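PDB 5DLL: aminopeptidase N from Francisella tularensis subsp. tularensis, which probably helps degrade intracellular peptides, acting as a zinc-dependent M1-family aminopeptidase that releases amino acids from peptide N-termini. Local coordinates for residues A[240-243]-A[244-248]; A[308-311]-A[312-315]; A[852-855]-A[856-859]. All blocks are in the same frame, centred on the assembly; numbering follows the deposited sequence.

Contact 1: A[240-243]-A[244-248]; sequences QAVK and DSMKW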
loop_
_atom_site.group_PDB
_atom_site.type_symbol
_atom_site.label_atom_id
_atom_site.label_comp_id
_atom_site.label_asym_id
_atom_site.label_seq_id
_atom_site.Cartn_x
_atom_site.Cartn_y
_atom_site.Cartn_z
ATOM N N GLN A 240 16.784 3.319 11.632
ATOM C CA GLN A 240 16.722 4.727 11.259
ATOM C C GLN A 240 15.301 5.145 10.884
ATOM O O GLN A 240 14.855 6.224 11.268
ATOM C CB GLN A 240 17.684 5.033 10.106
ATOM C CG GLN A 240 17.989 6.513 9.940
ATOM C CD GLN A 240 18.493 7.147 11.226
ATOM O OE1 GLN A 240 19.458 6.674 11.831
ATOM N NE2 GLN A 240 17.825 8.214 11.658
ATOM N N ALA A 241 14.596 4.289 10.145
ATOM C CA ALA A 241 13.194 4.536 9.788
ATOM C C ALA A 241 12.290 4.658 11.015
ATOM O O ALA A 241 11.300 5.391 10.984
ATOM C CB ALA A 241 12.677 3.446 8.863
ATOM N N VAL A 242 12.634 3.953 12.091
ATOM C CA VAL A 242 11.900 4.059 13.356
ATOM C C VAL A 242 12.108 5.436 13.996
ATOM O O VAL A 242 11.165 6.039 14.517
ATOM C CB VAL A 242 12.321 2.951 14.347
ATOM C CG1 VAL A 242 11.685 3.163 15.716
ATOM C CG2 VAL A 242 11.948 1.581 13.800
ATOM N N LYS A 243 13.341 5.926 13.953
ATOM C CA LYS A 243 13.662 7.248 14.499
ATOM C C LYS A 243 13.018 8.371 13.686
ATOM O O LYS A 243 12.486 9.327 14.249
ATOM C CB LYS A 243 15.176 7.447 14.547
ATOM C CG LYS A 243 15.895 6.497 15.494
ATOM C CD LYS A 243 17.399 6.690 15.416
ATOM C CE LYS A 243 18.119 5.860 16.465
ATOM N NZ LYS A 243 19.554 5.678 16.115
ATOM N N ASP A 244 13.072 8.246 12.363
ATOM C CA ASP A 244 12.415 9.192 11.454
ATOM C C ASP A 244 10.903 9.210 11.687
ATOM O O ASP A 244 10.279 10.270 11.663
ATOM C CB ASP A 244 12.681 8.824 9.986
ATOM C CG ASP A 244 14.173 8.744 9.638
ATOM O OD1 ASP A 244 14.997 9.481 10.236
ATOM O OD2 ASP A 244 14.515 7.931 8.747
ATOM N N SER A 245 10.326 8.026 11.897
ATOM C CA SER A 245 8.892 7.875 12.141
ATOM C C SER A 245 8.466 8.538 13.439
ATOM O O SER A 245 7.489 9.282 13.473
ATOM C CB SER A 245 8.514 6.395 12.208
ATOM O OG SER A 245 8.890 5.715 11.028
ATOM N N MET A 246 9.200 8.239 14.507
ATOM C CA MET A 246 8.888 8.742 15.840
ATOM C C MET A 246 8.951 10.264 15.894
ATOM O O MET A 246 8.051 10.910 16.438
ATOM C CB MET A 246 9.848 8.141 16.871
ATOM C CG MET A 246 9.417 6.795 17.426
ATOM S SD MET A 246 10.672 6.029 18.471
ATOM C CE MET A 246 9.647 5.074 19.584
ATOM N N LYS A 247 10.022 10.820 15.331
ATOM C CA LYS A 247 10.245 12.269 15.298
ATOM C C LYS A 247 9.195 13.001 14.468
ATOM O O LYS A 247 8.735 14.074 14.854
ATOM C CB LYS A 247 11.638 12.565 14.741
ATOM C CG LYS A 247 11.984 14.041 14.614
ATOM C CD LYS A 247 13.417 14.218 14.132
ATOM C CE LYS A 247 13.657 15.614 13.574
ATOM N NZ LYS A 247 13.411 16.679 14.585
ATOM N N TRP A 248 8.824 12.423 13.328
ATOM C CA TRP A 248 7.866 13.051 12.426
ATOM C C TRP A 248 6.482 13.115 13.048
ATOM O O TRP A 248 5.725 14.059 12.815
ATOM C CB TRP A 248 7.797 12.290 11.106
ATOM C CG TRP A 248 6.782 12.843 10.163
ATOM C CD1 TRP A 248 6.944 13.886 9.304
ATOM C CD2 TRP A 248 5.439 12.380 9.984
ATOM N NE1 TRP A 248 5.787 14.103 8.595
ATOM C CE2 TRP A 248 4.846 13.188 8.993
ATOM C CE3 TRP A 248 4.682 11.353 10.559
ATOM C CZ2 TRP A 248 3.528 13.001 8.563
ATOM C CZ3 TRP A 248 3.369 11.174 10.132
ATOM C CH2 TRP A 248 2.809 11.994 9.144
#
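Gln240 and Asp244, one turn apart on helix 236-253, cross at about a right angle, with amide and carboxylate planes turned 45° against each other. The glutamine chain leaves with CG anti to its own N (chi1 -163°) and then bends at chi2. That kink swings the amide round toward the next turn, where NE2 donates to Asp244 OD1 at 3.4 Å, a straight but weak bond. The same two residues also share the main-chain bond from Asp244 N to Gln240 O at 2.9 Å. Because CG of Asp244 lies beside its own N, the carboxylate stays close to the same carbonyl: OD2 is 3.1 Å from Gln240 O, a meeting of two acceptors that contributes no bond.

One residue further on, Ser245 turns its hydroxyl back to Ala241 O. Ser245 N donates to that oxygen at 3.0 Å; OG also points to it, but the modelled separation is too short for the bond to be relied on. Val242 and Met246 form an apolar pair, lying side by side and pointing the same way, with Val242 CG1 4.1 Å from Met246 SD. Lys243 NZ makes a salt bridge with Asp211, and Lys247 NZ makes one with Asp251.

The helix is the crossover of the beta-alpha-beta unit formed by strand 220-227, helix 236-253 and strand 261-267. Met246 packs on Val221 and Leu223 of the first strand, Ala241 and Val242 rest on Val307 of helix 297-312, and Trp248 inserts its indole between that helix and helix 328-346, touching Phe312 and Phe342.

Contact 2: A[308-311]-A[312-315]; sequences GHEY and FHNW. With ZN (zinc ion), chain B.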
loop_
_atom_site.group_PDB
_atom_site.type_symbol
_atom_site.label_atom_id
_atom_site.label_comp_id
_atom_site.label_asym_id
_atom_site.label_seq_id
_atom_site.Cartn_x
_atom_site.Cartn_y
_atom_site.Cartn_z
ATOM N N GLY A 308 7.257 3.129 8.892
ATOM C CA GLY A 308 6.441 4.288 9.217
ATOM C C GLY A 308 5.000 3.901 9.469
ATOM O O GLY A 308 4.473 4.116 10.562
ATOM N N HIS A 309 4.378 3.301 8.457
ATOM C CA HIS A 309 2.962 2.962 8.496
ATOM C C HIS A 309 2.578 2.208 9.764
ATOM O O HIS A 309 1.582 2.529 10.409
ATOM C CB HIS A 309 2.596 2.126 7.270
ATOM C CG HIS A 309 1.192 1.610 7.287
ATOM N ND1 HIS A 309 0.188 2.158 6.519
ATOM C CD2 HIS A 309 0.625 0.595 7.977
ATOM C CE1 HIS A 309 -0.937 1.502 6.734
ATOM N NE2 HIS A 309 -0.700 0.549 7.618
ATOM N N GLU A 310 3.365 1.199 10.114
ATOM C CA GLU A 310 3.049 0.374 11.271
ATOM C C GLU A 310 3.244 1.148 12.575
ATOM O O GLU A 310 2.467 0.962 13.515
ATOM C CB GLU A 310 3.871 -0.926 11.273
ATOM C CG GLU A 310 3.695 -1.817 10.038
ATOM C CD GLU A 310 2.248 -2.197 9.729
ATOM O OE1 GLU A 310 1.436 -2.338 10.667
ATOM O OE2 GLU A 310 1.919 -2.367 8.532
ATOM N N TYR A 311 4.258 2.017 12.641
ATOM C CA TYR A 311 4.455 2.852 13.833
ATOM C C TYR A 311 3.270 3.808 14.043
ATOM O O TYR A 311 2.852 4.059 15.181
ATOM C CB TYR A 311 5.778 3.645 13.785
ATOM C CG TYR A 311 5.907 4.623 14.946
ATOM C CD1 TYR A 311 6.291 4.186 16.211
ATOM C CD2 TYR A 311 5.590 5.977 14.788
ATOM C CE1 TYR A 311 6.377 5.068 17.283
ATOM C CE2 TYR A 311 5.670 6.864 15.852
ATOM C CZ TYR A 311 6.065 6.407 17.097
ATOM O OH TYR A 311 6.152 7.279 18.158
ATOM N N PHE A 312 2.722 4.325 12.947
ATOM C CA PHE A 312 1.631 5.298 13.019
ATOM C C PHE A 312 0.340 4.679 13.550
ATOM O O PHE A 312 -0.456 5.370 14.182
ATOM C CB PHE A 312 1.428 5.983 11.658
ATOM C CG PHE A 312 2.680 6.637 11.119
ATOM C CD1 PHE A 312 3.577 7.281 11.974
ATOM C CD2 PHE A 312 2.971 6.604 9.764
ATOM C CE1 PHE A 312 4.731 7.863 11.491
ATOM C CE2 PHE A 312 4.126 7.190 9.275
ATOM C CZ PHE A 312 5.004 7.821 10.140
ATOM N N HIS A 313 0.148 3.375 13.342
ATOM C CA HIS A 313 -0.989 2.665 13.956
ATOM C C HIS A 313 -1.017 2.780 15.477
ATOM O O HIS A 313 -2.088 2.695 16.076
ATOM C CB HIS A 313 -1.009 1.178 13.584
ATOM C CG HIS A 313 -1.657 0.890 12.269
ATOM N ND1 HIS A 313 -2.928 1.318 11.957
ATOM C CD2 HIS A 313 -1.212 0.208 11.189
ATOM C CE1 HIS A 313 -3.236 0.919 10.736
ATOM N NE2 HIS A 313 -2.211 0.244 10.248
ATOM N N ASN A 314 0.147 2.963 16.101
ATOM C CA ASN A 314 0.228 3.092 17.556
ATOM C C ASN A 314 -0.834 4.020 18.136
ATOM O O ASN A 314 -1.370 3.749 19.207
ATOM C CB ASN A 314 1.610 3.573 17.998
ATOM C CG ASN A 314 1.803 3.465 19.496
ATOM O OD1 ASN A 314 1.644 2.392 20.060
ATOM N ND2 ASN A 314 2.143 4.576 20.148
ATOM N N TRP A 315 -1.124 5.112 17.434
ATOM C CA TRP A 315 -2.210 6.011 17.829
ATOM C C TRP A 315 -3.464 5.744 17.007
ATOM O O TRP A 315 -4.534 5.536 17.570
ATOM C CB TRP A 315 -1.776 7.485 17.736
ATOM C CG TRP A 315 -0.960 7.899 18.922
ATOM C CD1 TRP A 315 0.401 7.913 19.016
ATOM C CD2 TRP A 315 -1.455 8.313 20.201
ATOM N NE1 TRP A 315 0.785 8.320 20.272
ATOM C CE2 TRP A 315 -0.335 8.572 21.019
ATOM C CE3 TRP A 315 -2.739 8.492 20.735
ATOM C CZ2 TRP A 315 -0.459 9.006 22.341
ATOM C CZ3 TRP A 315 -2.859 8.926 22.046
ATOM C CH2 TRP A 315 -1.727 9.178 22.834
HETATM ZN ZN ZN B . -2.111 -0.877 8.413
HETATM O O HOH W 1 3.357 6.827 18.783
#
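The HExxH zinc-binding motif of the M1 peptidases brings His309 and His313 together on helix 297-312 and the residues that follow, both coordinating zinc through NE2. His309 NE2 stands 2.2 Å from the ion and His313 NE2 is about equally near. The rings meet obliquely, planes 80° apart and centroids 4.7 Å apart, and their NE2 atoms converge on the same ion. His309 reaches it with CG anti to the backbone N (chi1 174°); Glu332 completes the protein ligands.

Glu310 runs alongside His313 and puts OE1 at the edge of that ring, 3.7 Å from His313 CD2. Gly308 O lies over one face of the Phe312 ring, 3.0 Å above its plane, and also accepts the bond from Phe312 N. Tyr311 CD2 meets Phe312 CD1 at 3.7 Å. The bonds of His313 N to His309 O and Glu310 O are weak, but Asn314 N donates to Tyr311 O at 3.1 Å. A water links Tyr311 OH, weakly, to Asn314 ND2, whose amide also holds Asp258.

Second-shell partners fix the ring rotations, Asp339 at ND1 of His309 and the carbonyl of Thr316 at ND1 of His313. With NE2 committed to zinc, each ND1 probably carries the proton of its ring. Glu310, in the motif's glutamate position, probably activates the attacking water, as in other M1 peptidases.

Contact 3: A[852-855]-A[856-859]; sequences NPSK and NVFE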
loop_
_atom_site.group_PDB
_atom_site.type_symbol
_atom_site.label_atom_id
_atom_site.label_comp_id
_atom_site.label_asym_id
_atom_site.label_seq_id
_atom_site.Cartn_x
_atom_site.Cartn_y
_atom_site.Cartn_z
ATOM N N ASN A 852 -7.320 -30.136 -17.155
ATOM C CA ASN A 852 -7.556 -30.641 -15.803
ATOM C C ASN A 852 -6.595 -30.031 -14.786
ATOM O O ASN A 852 -5.678 -30.699 -14.303
ATOM C CB ASN A 852 -7.479 -32.173 -15.769
ATOM C CG ASN A 852 -7.863 -32.751 -14.415
ATOM O OD1 ASN A 852 -8.684 -32.185 -13.683
ATOM N ND2 ASN A 852 -7.264 -33.883 -14.072
ATOM N N PRO A 853 -6.797 -28.746 -14.470
ATOM C CA PRO A 853 -6.015 -28.103 -13.434
ATOM C C PRO A 853 -6.665 -28.311 -12.075
ATOM O O PRO A 853 -7.727 -28.935 -11.981
ATOM C CB PRO A 853 -6.073 -26.637 -13.836
ATOM C CG PRO A 853 -7.414 -26.484 -14.472
ATOM C CD PRO A 853 -7.774 -27.819 -15.070
ATOM N N SER A 854 -6.025 -27.791 -11.033
ATOM C CA SER A 854 -6.589 -27.799 -9.692
ATOM C C SER A 854 -7.936 -27.089 -9.684
ATOM O O SER A 854 -8.250 -26.316 -10.594
ATOM C CB SER A 854 -5.642 -27.105 -8.710
ATOM O OG SER A 854 -5.448 -25.738 -9.055
ATOM N N LYS A 855 -8.724 -27.361 -8.649
ATOM C CA LYS A 855 -10.027 -26.728 -8.471
ATOM C C LYS A 855 -9.901 -25.204 -8.512
ATOM O O LYS A 855 -10.620 -24.547 -9.251
ATOM C CB LYS A 855 -10.653 -27.185 -7.148
ATOM C CG LYS A 855 -11.953 -26.488 -6.773
ATOM C CD LYS A 855 -12.578 -27.122 -5.538
ATOM C CE LYS A 855 -13.525 -26.166 -4.826
ATOM N NZ LYS A 855 -12.822 -24.991 -4.233
ATOM N N ASN A 856 -8.969 -24.663 -7.728
ATOM C CA ASN A 856 -8.736 -23.214 -7.627
ATOM C C ASN A 856 -8.625 -22.534 -8.999
ATOM O O ASN A 856 -9.379 -21.605 -9.309
ATOM C CB ASN A 856 -7.462 -22.955 -6.793
ATOM C CG ASN A 856 -7.257 -21.482 -6.446
ATOM O OD1 ASN A 856 -8.154 -20.653 -6.610
ATOM N ND2 ASN A 856 -6.064 -21.155 -5.952
ATOM N N VAL A 857 -7.694 -23.023 -9.811
ATOM C CA VAL A 857 -7.428 -22.484 -11.145
ATOM C C VAL A 857 -8.587 -22.727 -12.118
ATOM O O VAL A 857 -8.932 -21.842 -12.907
ATOM C CB VAL A 857 -6.135 -23.099 -11.727
ATOM C CG1 VAL A 857 -5.964 -22.743 -13.198
ATOM C CG2 VAL A 857 -4.927 -22.660 -10.909
ATOM N N PHE A 858 -9.166 -23.930 -12.074
ATOM C CA PHE A 858 -10.324 -24.271 -12.904
ATOM C C PHE A 858 -11.494 -23.314 -12.656
ATOM O O PHE A 858 -12.168 -22.908 -13.597
ATOM C CB PHE A 858 -10.778 -25.722 -12.654
ATOM C CG PHE A 858 -11.926 -26.155 -13.528
ATOM C CD1 PHE A 858 -11.695 -26.669 -14.798
ATOM C CD2 PHE A 858 -13.239 -26.024 -13.093
ATOM C CE1 PHE A 858 -12.748 -27.046 -15.616
ATOM C CE2 PHE A 858 -14.297 -26.397 -13.908
ATOM C CZ PHE A 858 -14.051 -26.908 -15.171
ATOM N N GLU A 859 -11.724 -22.963 -11.392
ATOM C CA GLU A 859 -12.842 -22.093 -10.999
ATOM C C GLU A 859 -12.653 -20.670 -11.518
ATOM O O GLU A 859 -13.541 -20.106 -12.156
ATOM C CB GLU A 859 -12.986 -22.053 -9.470
ATOM C CG GLU A 859 -13.233 -23.406 -8.806
ATOM C CD GLU A 859 -14.681 -23.645 -8.422
ATOM O OE1 GLU A 859 -15.277 -24.614 -8.939
ATOM O OE2 GLU A 859 -15.215 -22.872 -7.597
#
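Pro853 meets Phe858 across the start of helix 855-866, the last helix of the C-terminal helical domain, in the arrangement of a hydrophobic staple. Ser854 holds the N-cap position, and the staple joins the residue before it to the fourth residue after it. The proline ring can be traced atom by atom. CB touches Val857 CG1 at 3.9 Å. CG, the far corner of the ring, packs on Phe858 CB, also at 3.9 Å. CD then comes to the edge of the phenyl ring, near its plane, 4.1 Å from Phe858 CD1. One five-membered ring thus bridges two successive side chains of the first turn.

Phe858 sends its ring out with CG anti to the backbone N (chi1 -177°), which puts CB against Pro853 CG and the CD1 edge of the ring by Pro853 CD, while the ring leads on toward Lys849 of helix 835-849. Val857 is the buried member, pressed on Asp813, Ala820 and Ile848 of three neighbouring helices. Glu859 follows Lys855 one turn later, but its side chain is doubtfully placed.

At the cap itself, Ser854 O accepts the first turn's bond from Phe858 N at 3.0 Å. Its hydroxyl turns to Asp813 OD1 of helix 800-815, a hydrogen bond that ties the start of the helix to its neighbour. Ser854 OG also lies 3.6 Å from the methyl carbon Val857 CG2.

How the contacts relate
Along the chain the contacts come in series, and contacts 1 and 2 belong to the same peptidase M1 domain. Their centres are 11 Å apart and they touch: helix 236-253 lies against helix 297-312, with Ser245 on Gly308, Met246 on Tyr311 and Trp248 on Phe312. Contact 1 therefore packs directly behind the zinc-binding turn of contact 2; its Ser245 side chain is about 13 Å from the metal. Contact 3 belongs to the C-terminal helical domain, its centre about 46 Å from that of contact 1 and 39 Å from that of contact 2. It shapes the start of the final helix, far from the metal centre.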